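Local coordinates for angiopoietin-related protein 6 (Homo sapiens, PDB 6Y43) that probably acts as a secreted angiopoietin-like growth factor, with a calcium-binding fibrinogen-like globe as its C-terminal domain, at residues A[53-58]-A[76-81]; A[100-105]-A[210-215]; A[84-89]-A[116-121]; A[94-99]-A[216-221]. All coordinates share one frame; numbering follows the deposited sequence.

Contact 1: A[53-58]-A[76-81]; sequences RRQDGS and DGEYWL. With EDO (1,2-ethanediol), chain C.
Glu-78 reaches across to the turn after Arg-54 and puts one carboxylate oxygen among three backbone N-H groups. Its CG lies anti to the carbonyl carbon (chi1 -69°) and the chain then runs extended, which carries the carboxylate to the backbone N-H groups of the turn. Glu-78 OE2 accepts from Gln-55 N at 2.8 Å on its anti lone pair, in a nearly straight bond (174°). Asp-56 N and Gly-57 N also bond to OE2, both from out of the carboxylate plane. The three donors would help stabilise the negative charge. The carboxylate of Asp-56 lies close by, its plane turned 50° from that of Glu-78. Asp-56 OD1 is taken up by Ser-58 OG at 2.6 Å and by Ser-58 N, which makes an Asx turn. Water 1 links Glu-78 OE1 to Arg-54 NH2, while Arg-54 NH1 bonds to Gly-182 O and Leu-180 O.

Arg-53 grips Gly-77 O side-on. Arg-53 NE and NH2 are each 2.9 Å from Gly-77 O, which lies in the guanidinium plane. A bend at chi3 turns the group onto this carbonyl. Arg-53 NH2 also comes to the edge of the Tyr-79 ring, 3.8 Å from Tyr-79 CE1. A bound ethanediol lies over one guanidinium face and bridges Gln-55 to Asp-76 O; it probably comes from the crystallisation liquor. Backbone bonds pair Arg-53 with Tyr-79. The contact is an antiparallel strand pair whose adjoining turn is closed by a buried carboxylate, within the fibrinogen-like globular domain.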
# COMPACT_ATOMS: atom_id res chain seq x y z
N ARG A 53 -1.38 1.53 5.18
CA ARG A 53 -2.06 0.72 6.18
C ARG A 53 -3.38 1.35 6.56
O ARG A 53 -3.45 2.57 6.79
CB ARG A 53 -1.22 0.54 7.45
CG ARG A 53 -1.88 -0.37 8.45
CD ARG A 53 -0.86 -0.85 9.51
NE ARG A 53 -0.16 0.29 10.08
CZ ARG A 53 1.03 0.24 10.67
NH1 ARG A 53 1.69 -0.90 10.78
NH2 ARG A 53 1.55 1.35 11.13
N ARG A 54 -4.41 0.52 6.63
CA ARG A 54 -5.73 0.87 7.13
C ARG A 54 -6.09 -0.03 8.31
O ARG A 54 -5.86 -1.24 8.25
CB ARG A 54 -6.82 0.65 6.09
CG ARG A 54 -6.54 1.17 4.69
CD ARG A 54 -6.27 2.66 4.73
NE ARG A 54 -7.42 3.47 5.13
CZ ARG A 54 -8.40 3.85 4.32
NH1 ARG A 54 -8.41 3.46 3.05
NH2 ARG A 54 -9.38 4.63 4.76
N GLN A 55 -6.72 0.53 9.33
CA GLN A 55 -7.04 -0.30 10.49
C GLN A 55 -8.07 0.30 11.43
O GLN A 55 -8.61 -0.41 12.28
CB GLN A 55 -5.77 -0.63 11.28
CG GLN A 55 -5.11 0.60 11.91
CD GLN A 55 -3.77 0.28 12.55
OE1 GLN A 55 -3.04 -0.60 12.10
NE2 GLN A 55 -3.45 0.98 13.63
N ASP A 56 -8.34 1.60 11.32
CA ASP A 56 -9.27 2.18 12.29
C ASP A 56 -9.99 3.46 11.88
O ASP A 56 -10.74 4.03 12.69
CB ASP A 56 -8.54 2.42 13.62
CG ASP A 56 -7.42 3.46 13.50
OD1 ASP A 56 -7.34 4.17 12.48
OD2 ASP A 56 -6.63 3.63 14.47
N GLY A 57 -9.83 3.89 10.63
CA GLY A 57 -10.56 5.05 10.17
C GLY A 57 -10.09 6.39 10.71
O GLY A 57 -10.82 7.38 10.61
N SER A 58 -8.88 6.45 11.25
CA SER A 58 -8.45 7.69 11.89
C SER A 58 -7.89 8.70 10.91
O SER A 58 -7.77 9.87 11.28
CB SER A 58 -7.40 7.39 12.96
OG SER A 58 -6.34 6.61 12.44
N ASP A 76 2.97 5.01 13.11
CA ASP A 76 2.48 4.15 14.18
C ASP A 76 1.05 3.69 13.95
O ASP A 76 0.54 2.85 14.70
CB ASP A 76 2.59 4.86 15.54
CG ASP A 76 1.75 6.14 15.63
OD1 ASP A 76 1.74 6.96 14.69
OD2 ASP A 76 1.13 6.36 16.68
N GLY A 77 0.39 4.17 12.89
CA GLY A 77 -1.03 3.94 12.70
C GLY A 77 -1.38 3.82 11.23
O GLY A 77 -0.66 3.15 10.47
N GLU A 78 -2.47 4.45 10.83
CA GLU A 78 -2.85 4.47 9.42
C GLU A 78 -1.97 5.46 8.68
O GLU A 78 -1.70 6.57 9.18
CB GLU A 78 -4.31 4.86 9.27
CG GLU A 78 -5.28 3.83 9.77
CD GLU A 78 -6.69 4.12 9.28
OE1 GLU A 78 -7.00 5.31 9.04
OE2 GLU A 78 -7.47 3.17 9.12
N TYR A 79 -1.50 5.07 7.50
CA TYR A 79 -0.72 6.02 6.73
C TYR A 79 -0.57 5.57 5.29
O TYR A 79 -0.88 4.44 4.92
CB TYR A 79 0.65 6.28 7.34
CG TYR A 79 1.73 5.21 7.24
CD1 TYR A 79 1.79 4.17 8.15
CD2 TYR A 79 2.74 5.29 6.28
CE1 TYR A 79 2.81 3.24 8.11
CE2 TYR A 79 3.74 4.35 6.22
CZ TYR A 79 3.77 3.34 7.16
OH TYR A 79 4.78 2.43 7.13
N TRP A 80 -0.08 6.52 4.49
CA TRP A 80 0.30 6.36 3.09
C TRP A 80 1.70 6.96 2.96
O TRP A 80 1.87 8.16 3.17
CB TRP A 80 -0.68 7.09 2.18
CG TRP A 80 -0.30 7.14 0.73
CD1 TRP A 80 0.16 8.23 0.04
CD2 TRP A 80 -0.42 6.07 -0.22
NE1 TRP A 80 0.38 7.88 -1.29
CE2 TRP A 80 0.03 6.56 -1.46
CE3 TRP A 80 -0.83 4.74 -0.13
CZ2 TRP A 80 0.05 5.77 -2.62
CZ3 TRP A 80 -0.78 3.95 -1.27
CH2 TRP A 80 -0.34 4.48 -2.51
N LEU A 81 2.69 6.13 2.61
CA LEU A 81 4.07 6.61 2.64
C LEU A 81 4.30 7.73 1.63
O LEU A 81 5.11 8.63 1.88
CB LEU A 81 5.05 5.46 2.38
CG LEU A 81 6.53 5.80 2.50
CD1 LEU A 81 6.82 6.32 3.93
CD2 LEU A 81 7.38 4.59 2.17
C1 EDO C . 0.37 -0.49 14.38
O1 EDO C . -0.70 0.37 14.80
C2 EDO C . -0.17 -1.89 14.11
O2 EDO C . -0.97 -1.81 12.93
O HOH W 1 -9.00 5.68 7.35
O HOH W 2 -3.62 6.48 12.71

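Contact 2: A[100-105]-A[210-215]; sequences LLEDWG and LRKAAM
Arg-211 and Lys-212 both face Glu-102, which makes a classic beta bulge in an antiparallel strand pair. The backbone records it: Glu-102 O accepts from Lys-212 N at 3.1 Å and, weakly, from Arg-211 N. The side chains follow the same pattern, with one carboxylate between two cations. Glu-102 is fully extended, CG anti to the backbone N (chi1 -177°). Lys-212 lies beside it, pointing the same way, and Lys-212 NZ is 3.1 Å from Glu-102 OE1, on the syn side. Arg-211 crosses Glu-102 instead. Its guanidinium stands nearly perpendicular to the carboxylate, with planes 89° apart, and presents its edge to OE2 in a salt bridge. The modelled NH1 to OE2 separation is too short to be taken at face value. Two positive groups would probably keep this carboxylate ionised.

The aliphatic part of Arg-211 lies over the Trp-104 indole. Arg-211 CB sits 3.6 Å from the centroid of the Trp-104 five-membered ring, close to its normal, as a CH-pi contact. Arg-211 CD lies 3.6 Å from Trp-104 CE3, over the benzene part. On the face of the sheet that carries Leu-101 and Ala-213, Leu-101 CD2 meets Leu-210 CD1 at 3.8 Å and Ala-213 CB at 4.1 Å. Away from the bulge the pairing is regular: Leu-101 with Ala-213, then Leu-100 with Ala-214 in a hydrogen-bonded pair.

Strand 212-219 runs between strands 95-102 and 48-54, with Ala-213 bonded to Arg-54. Strand 108-118 borders 95-102 on its other edge. Past Glu-102, Asp-103 forms a salt bridge with Arg-204, and Trp-104 meets Trp-184.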
# COMPACT_ATOMS: atom_id res chain seq x y z
N LEU A 100 -1.61 -7.42 2.74
CA LEU A 100 -2.15 -8.15 3.88
C LEU A 100 -3.56 -7.64 4.14
O LEU A 100 -3.77 -6.43 4.23
CB LEU A 100 -1.28 -7.94 5.11
CG LEU A 100 0.17 -8.40 5.04
CD1 LEU A 100 0.87 -8.05 6.33
CD2 LEU A 100 0.26 -9.89 4.78
N LEU A 101 -4.52 -8.56 4.28
CA LEU A 101 -5.92 -8.22 4.46
C LEU A 101 -6.49 -8.98 5.65
O LEU A 101 -6.11 -10.13 5.90
CB LEU A 101 -6.73 -8.59 3.22
CG LEU A 101 -6.14 -8.14 1.88
CD1 LEU A 101 -6.90 -8.80 0.76
CD2 LEU A 101 -6.24 -6.60 1.77
N GLU A 102 -7.43 -8.35 6.35
CA GLU A 102 -8.20 -9.02 7.39
C GLU A 102 -9.65 -8.56 7.33
O GLU A 102 -9.91 -7.35 7.32
CB GLU A 102 -7.61 -8.74 8.78
CG GLU A 102 -8.27 -9.44 9.95
CD GLU A 102 -7.64 -9.07 11.29
OE1 GLU A 102 -6.46 -8.62 11.30
OE2 GLU A 102 -8.33 -9.21 12.34
N ASP A 103 -10.57 -9.52 7.38
CA ASP A 103 -11.99 -9.21 7.44
C ASP A 103 -12.47 -9.11 8.88
O ASP A 103 -11.71 -9.29 9.84
CB ASP A 103 -12.81 -10.19 6.59
CG ASP A 103 -13.03 -11.57 7.22
OD1 ASP A 103 -12.79 -11.79 8.43
OD2 ASP A 103 -13.48 -12.45 6.44
N TRP A 104 -13.73 -8.73 9.04
CA TRP A 104 -14.26 -8.46 10.37
C TRP A 104 -14.57 -9.74 11.14
O TRP A 104 -14.90 -9.67 12.32
CB TRP A 104 -15.51 -7.57 10.27
CG TRP A 104 -15.14 -6.16 9.91
CD1 TRP A 104 -14.96 -5.65 8.65
CD2 TRP A 104 -14.88 -5.08 10.82
NE1 TRP A 104 -14.61 -4.33 8.72
CE2 TRP A 104 -14.56 -3.95 10.03
CE3 TRP A 104 -14.88 -4.96 12.21
CZ2 TRP A 104 -14.24 -2.71 10.60
CZ3 TRP A 104 -14.57 -3.74 12.78
CH2 TRP A 104 -14.25 -2.63 11.98
N GLY A 105 -14.44 -10.89 10.51
CA GLY A 105 -14.51 -12.15 11.21
C GLY A 105 -13.17 -12.68 11.63
O GLY A 105 -13.10 -13.78 12.18
N LEU A 210 -12.94 -4.06 4.40
CA LEU A 210 -12.09 -4.89 5.23
C LEU A 210 -11.69 -4.16 6.52
O LEU A 210 -11.58 -2.94 6.56
CB LEU A 210 -10.85 -5.30 4.45
CG LEU A 210 -11.14 -6.24 3.28
CD1 LEU A 210 -10.00 -6.18 2.25
CD2 LEU A 210 -11.35 -7.69 3.75
N ARG A 211 -11.50 -4.95 7.57
CA ARG A 211 -11.13 -4.38 8.87
C ARG A 211 -9.70 -3.85 8.87
O ARG A 211 -9.42 -2.81 9.46
CB ARG A 211 -11.30 -5.42 9.97
CG ARG A 211 -10.91 -4.89 11.33
CD ARG A 211 -11.43 -5.80 12.44
NE ARG A 211 -10.77 -7.10 12.49
CZ ARG A 211 -11.18 -8.12 13.25
NH1 ARG A 211 -10.51 -9.26 13.22
NH2 ARG A 211 -12.25 -8.00 14.04
N LYS A 212 -8.77 -4.59 8.27
CA LYS A 212 -7.37 -4.20 8.21
C LYS A 212 -6.88 -4.46 6.81
O LYS A 212 -7.25 -5.44 6.16
CB LYS A 212 -6.50 -4.94 9.23
CG LYS A 212 -7.01 -4.94 10.63
CD LYS A 212 -5.83 -4.87 11.63
CE LYS A 212 -6.38 -5.22 13.04
NZ LYS A 212 -5.83 -6.52 13.54
N ALA A 213 -6.05 -3.55 6.32
CA ALA A 213 -5.40 -3.72 5.03
C ALA A 213 -4.04 -3.06 5.10
O ALA A 213 -3.88 -2.04 5.75
CB ALA A 213 -6.22 -3.11 3.90
N ALA A 214 -3.05 -3.65 4.44
CA ALA A 214 -1.75 -2.99 4.38
C ALA A 214 -1.01 -3.45 3.13
O ALA A 214 -1.24 -4.55 2.62
CB ALA A 214 -0.89 -3.29 5.62
N MET A 215 -0.14 -2.58 2.64
CA MET A 215 0.70 -2.83 1.49
C MET A 215 2.14 -2.70 1.94
O MET A 215 2.50 -1.70 2.59
CB MET A 215 0.41 -1.85 0.35
CG MET A 215 -1.06 -1.81 -0.03
SD MET A 215 -1.45 -0.60 -1.32
CE MET A 215 -0.68 -1.33 -2.78
O HOH W 3 -13.66 -1.41 7.04

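Contact 3: A[84-89]-A[116-121]; sequences EPVYQL and FSLEPE
Leu-118 O receives a 2.7 Å hydrogen bond from water 5, which also donates to Tyr-87 O and so ties the helix backbone to the strand. The same carbonyl oxygen sits at the edge of the Tyr-87 ring, in its plane; Tyr-87 CD1 is 3.2 Å from Leu-118 O. Tyr-87 has CG anti to the backbone N (chi1 166°), which swings the ring along the chain that leaves the strand. Pro-120 covers one ring face. Pro-120 CB lies 4.0 Å from the Tyr-87 ring centroid, 26° off the normal, in a CH-pi contact. Pro-120 CB is 3.7 Å from Tyr-87 CZ.

Here helix 83-90 packs on the end of strand 108-118, part of the antiparallel sheet of the fibrinogen-like domain. The helix and strand segments cross at -123°. Val-86 points toward the strand, and Val-86 CG1 touches Leu-118 CD1 at 3.8 Å and the edge of the Phe-116 ring at CE2, also at 3.8 Å. Phe-116 and Leu-118 pack further on Leu-127 of strand 127-133.

Nearer the helix start, water 4 joins Glu-84 OE1 to Glu-121 N. Glu-84 OE2 takes a 2.8 Å bond from Gln-88 NE2, one helical turn on.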
# COMPACT_ATOMS: atom_id res chain seq x y z
N GLU A 84 5.96 9.66 -4.14
CA GLU A 84 7.35 10.01 -4.44
C GLU A 84 8.30 9.16 -3.61
O GLU A 84 9.21 8.55 -4.19
CB GLU A 84 7.57 11.51 -4.23
CG GLU A 84 9.00 11.97 -4.58
CD GLU A 84 9.39 11.69 -6.04
OE1 GLU A 84 8.49 11.49 -6.89
OE2 GLU A 84 10.62 11.69 -6.33
N PRO A 85 8.14 9.05 -2.29
CA PRO A 85 9.00 8.11 -1.54
C PRO A 85 8.97 6.69 -2.10
O PRO A 85 10.01 6.03 -2.24
CB PRO A 85 8.44 8.19 -0.11
CG PRO A 85 7.75 9.51 -0.04
CD PRO A 85 7.19 9.76 -1.42
N VAL A 86 7.80 6.19 -2.47
CA VAL A 86 7.74 4.82 -2.98
C VAL A 86 8.42 4.71 -4.34
O VAL A 86 9.10 3.72 -4.64
CB VAL A 86 6.28 4.32 -3.04
CG1 VAL A 86 6.22 2.96 -3.75
CG2 VAL A 86 5.68 4.24 -1.65
N TYR A 87 8.24 5.73 -5.19
CA TYR A 87 8.99 5.80 -6.44
C TYR A 87 10.49 5.73 -6.17
O TYR A 87 11.22 4.95 -6.80
CB TYR A 87 8.64 7.08 -7.19
CG TYR A 87 9.62 7.36 -8.30
CD1 TYR A 87 9.64 6.56 -9.44
CD2 TYR A 87 10.55 8.39 -8.20
CE1 TYR A 87 10.56 6.78 -10.44
CE2 TYR A 87 11.48 8.61 -9.20
CZ TYR A 87 11.47 7.80 -10.32
OH TYR A 87 12.38 8.01 -11.34
N GLN A 88 10.98 6.54 -5.23
CA GLN A 88 12.40 6.54 -4.92
C GLN A 88 12.87 5.17 -4.46
O GLN A 88 13.94 4.70 -4.89
CB GLN A 88 12.69 7.60 -3.85
CG GLN A 88 12.42 9.02 -4.30
CD GLN A 88 13.41 9.47 -5.33
OE1 GLN A 88 14.60 9.19 -5.21
NE2 GLN A 88 12.93 10.19 -6.35
N LEU A 89 12.10 4.51 -3.61
CA LEU A 89 12.48 3.20 -3.11
C LEU A 89 12.47 2.16 -4.22
O LEU A 89 13.36 1.30 -4.27
CB LEU A 89 11.54 2.76 -2.00
CG LEU A 89 11.73 3.46 -0.66
CD1 LEU A 89 10.59 3.04 0.25
CD2 LEU A 89 13.09 3.12 -0.09
N PHE A 116 7.47 -4.87 -8.38
CA PHE A 116 6.59 -3.77 -8.02
C PHE A 116 7.41 -2.50 -8.20
O PHE A 116 8.50 -2.38 -7.65
CB PHE A 116 6.06 -3.89 -6.58
CG PHE A 116 5.42 -2.61 -6.08
CD1 PHE A 116 4.17 -2.24 -6.53
CD2 PHE A 116 6.06 -1.78 -5.17
CE1 PHE A 116 3.56 -1.07 -6.10
CE2 PHE A 116 5.47 -0.61 -4.76
CZ PHE A 116 4.22 -0.24 -5.22
N SER A 117 6.90 -1.57 -8.99
CA SER A 117 7.56 -0.27 -9.11
C SER A 117 6.55 0.74 -9.60
O SER A 117 5.46 0.40 -10.08
CB SER A 117 8.77 -0.33 -10.04
OG SER A 117 8.33 -0.52 -11.36
N LEU A 118 6.95 2.01 -9.51
CA LEU A 118 6.18 3.14 -10.01
C LEU A 118 7.02 3.93 -11.00
O LEU A 118 8.23 4.07 -10.83
CB LEU A 118 5.75 4.06 -8.86
CG LEU A 118 4.91 3.49 -7.72
CD1 LEU A 118 4.56 4.58 -6.73
CD2 LEU A 118 3.65 2.81 -8.27
N GLU A 119 6.37 4.44 -12.05
CA GLU A 119 6.98 5.47 -12.86
C GLU A 119 7.06 6.76 -12.05
O GLU A 119 6.39 6.90 -11.03
CB GLU A 119 6.16 5.73 -14.12
CG GLU A 119 6.05 4.57 -15.07
CD GLU A 119 7.35 4.28 -15.76
OE1 GLU A 119 8.15 5.22 -15.95
OE2 GLU A 119 7.58 3.10 -16.12
N PRO A 120 7.82 7.75 -12.52
CA PRO A 120 7.90 9.03 -11.80
C PRO A 120 6.63 9.85 -11.97
O PRO A 120 5.69 9.48 -12.69
CB PRO A 120 9.13 9.70 -12.43
CG PRO A 120 9.30 9.04 -13.78
CD PRO A 120 8.77 7.64 -13.64
N GLU A 121 6.61 11.01 -11.28
CA GLU A 121 5.45 11.88 -11.35
C GLU A 121 5.13 12.27 -12.79
O GLU A 121 3.95 12.39 -13.16
CB GLU A 121 5.67 13.14 -10.51
CG GLU A 121 4.45 14.06 -10.54
CD GLU A 121 4.57 15.28 -9.64
OE1 GLU A 121 5.71 15.71 -9.38
OE2 GLU A 121 3.52 15.80 -9.20
O HOH W 4 8.93 11.59 -9.72
O HOH W 5 10.14 3.23 -9.18

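Contact 4: A[94-99]-A[216-221]; sequences DHELLV and LIRPLK
Asp-94 O accepts from Leu-220 N at 2.9 Å, with the donor well above the carbonyl plane. Segments 94-99 and 216-221 pair as antiparallel strands in the sheet of the fibrinogen-like domain. Asp-94 CB and Leu-220 CB approach to 4.1 Å.

His-95 stands opposite Pro-219 in a non-hydrogen-bonded pair, and their side chains diverge. His-95 CD2 lies 3.6 Å from Arg-218 O. Glu-96 returns to the hydrogen-bonded pattern with Arg-218. Their side chains run side by side, with CG anti to the backbone N in both (chi1 180° and -179°), which sends them off in the same direction. The carboxylate and guanidinium planes are 66° apart, and the salt bridge is long, 3.7 Å from Glu-96 OE1 to Arg-218 NH2. Water 7 bridges the pair: it donates to Glu-96 OE1 at 2.7 Å and to Pro-219 O, and accepts from Arg-218 NE at 2.9 Å, in the guanidinium plane. Arg-218 NH1 bonds to Glu-44 O and Gly-46 O.

Leu-97 turns to the face shared with Ile-217, where Leu-97 CD1 meets Ile-217 CG2 at 3.9 Å. Leu-129 and Phe-116 add to this packing. Leu-98 is on the face of Glu-96, bonded both ways to the backbone of Leu-216. Trp-48 of strand 48-54 touches Glu-96, Leu-98 and Arg-218. Leu-216 CD1 folds back to within 3.3 Å of Leu-98 O.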
# COMPACT_ATOMS: atom_id res chain seq x y z
N ASP A 94 14.90 -4.60 -7.70
CA ASP A 94 13.59 -5.22 -7.78
C ASP A 94 12.98 -5.36 -6.38
O ASP A 94 13.70 -5.44 -5.37
CB ASP A 94 13.69 -6.60 -8.43
CG ASP A 94 13.85 -6.51 -9.94
OD1 ASP A 94 13.02 -5.81 -10.59
OD2 ASP A 94 14.80 -7.12 -10.47
N HIS A 95 11.65 -5.35 -6.34
CA HIS A 95 10.92 -5.40 -5.08
C HIS A 95 9.74 -6.34 -5.18
O HIS A 95 9.09 -6.43 -6.22
CB HIS A 95 10.41 -4.03 -4.66
CG HIS A 95 11.48 -3.14 -4.14
ND1 HIS A 95 12.32 -2.43 -4.97
CD2 HIS A 95 11.88 -2.87 -2.87
CE1 HIS A 95 13.18 -1.74 -4.24
NE2 HIS A 95 12.94 -1.99 -2.96
N GLU A 96 9.46 -7.00 -4.06
CA GLU A 96 8.23 -7.76 -3.88
C GLU A 96 7.22 -6.89 -3.15
O GLU A 96 7.56 -6.18 -2.19
CB GLU A 96 8.50 -9.03 -3.08
CG GLU A 96 7.27 -9.88 -2.85
CD GLU A 96 7.58 -11.20 -2.18
OE1 GLU A 96 8.75 -11.40 -1.75
OE2 GLU A 96 6.65 -12.03 -2.06
N LEU A 97 5.97 -6.94 -3.61
CA LEU A 97 4.85 -6.32 -2.92
C LEU A 97 4.05 -7.39 -2.21
O LEU A 97 3.67 -8.40 -2.82
CB LEU A 97 3.95 -5.60 -3.91
CG LEU A 97 2.63 -5.07 -3.38
CD1 LEU A 97 2.87 -3.87 -2.48
CD2 LEU A 97 1.80 -4.62 -4.58
N LEU A 98 3.76 -7.15 -0.92
CA LEU A 98 2.90 -8.00 -0.12
C LEU A 98 1.69 -7.19 0.30
O LEU A 98 1.83 -6.07 0.78
CB LEU A 98 3.65 -8.52 1.11
CG LEU A 98 2.85 -9.32 2.12
CD1 LEU A 98 2.38 -10.62 1.54
CD2 LEU A 98 3.71 -9.57 3.36
N VAL A 99 0.49 -7.73 0.07
CA VAL A 99 -0.74 -7.11 0.51
C VAL A 99 -1.32 -8.00 1.59
O VAL A 99 -1.49 -9.21 1.38
CB VAL A 99 -1.75 -6.91 -0.63
CG1 VAL A 99 -3.04 -6.38 -0.10
CG2 VAL A 99 -1.18 -5.96 -1.70
N LEU A 216 2.97 -3.70 1.64
CA LEU A 216 4.34 -3.72 2.15
C LEU A 216 5.29 -4.10 1.03
O LEU A 216 4.92 -4.84 0.13
CB LEU A 216 4.47 -4.69 3.33
CG LEU A 216 3.35 -4.64 4.40
CD1 LEU A 216 2.17 -5.46 4.00
CD2 LEU A 216 3.99 -5.14 5.64
N ILE A 217 6.52 -3.59 1.08
CA ILE A 217 7.52 -3.95 0.08
C ILE A 217 8.83 -4.38 0.73
O ILE A 217 9.15 -4.03 1.87
CB ILE A 217 7.75 -2.80 -0.92
CG1 ILE A 217 8.27 -1.57 -0.18
CG2 ILE A 217 6.48 -2.53 -1.69
CD1 ILE A 217 8.65 -0.44 -1.15
N ARG A 218 9.60 -5.17 -0.02
CA ARG A 218 10.87 -5.72 0.39
C ARG A 218 11.69 -5.93 -0.86
O ARG A 218 11.13 -6.30 -1.91
CB ARG A 218 10.65 -7.05 1.13
CG ARG A 218 11.88 -7.77 1.66
CD ARG A 218 11.42 -8.95 2.51
NE ARG A 218 10.97 -10.12 1.74
CZ ARG A 218 10.57 -11.26 2.31
NH1 ARG A 218 10.56 -11.40 3.63
NH2 ARG A 218 10.16 -12.26 1.55
N PRO A 219 13.00 -5.72 -0.81
CA PRO A 219 13.83 -6.05 -1.98
C PRO A 219 13.63 -7.51 -2.38
O PRO A 219 13.47 -8.40 -1.54
CB PRO A 219 15.26 -5.78 -1.49
CG PRO A 219 15.11 -4.84 -0.32
CD PRO A 219 13.81 -5.22 0.32
N LEU A 220 13.62 -7.74 -3.68
CA LEU A 220 13.44 -9.07 -4.24
C LEU A 220 14.79 -9.55 -4.72
O LEU A 220 15.31 -9.07 -5.72
CB LEU A 220 12.45 -9.06 -5.39
CG LEU A 220 12.10 -10.40 -6.02
CD1 LEU A 220 11.67 -11.42 -5.01
CD2 LEU A 220 11.02 -10.14 -7.07
N LYS A 221 15.35 -10.51 -4.00
CA LYS A 221 16.65 -11.08 -4.30
C LYS A 221 16.42 -12.50 -4.79
O LYS A 221 16.13 -13.40 -4.00
CB LYS A 221 17.51 -11.03 -3.05
CG LYS A 221 18.79 -11.77 -3.14
CD LYS A 221 19.56 -11.15 -4.31
CE LYS A 221 20.59 -12.12 -4.76
NZ LYS A 221 21.78 -11.74 -4.06
O HOH W 6 16.33 -9.06 -8.16
O HOH W 7 11.20 -10.43 -1.13

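Overall arrangement
From the N terminus, contact 1 closes first: the chain leaves strand 48-54, passes through helix 65-70 and strand 72-73, and returns at strand 79-80. Helix 83-90 follows, and Leu-81 packs on its Val-86 and Leu-89. Contact 3 closes next, when strand 108-118 comes back to that helix. Strand 95-102 lies within this loop. Its pairing with strand 212-219 closes two long loops: contact 2 is nested inside contact 4, and both cross contact 3. Phe-116 packs on Leu-97 and Ile-217, joining contacts 3 and 4. A probable hydrogen bond from Arg-54 N to Ala-213 O joins contacts 1 and 2. The C-terminal strand thus ties the early and middle parts of the sheet together.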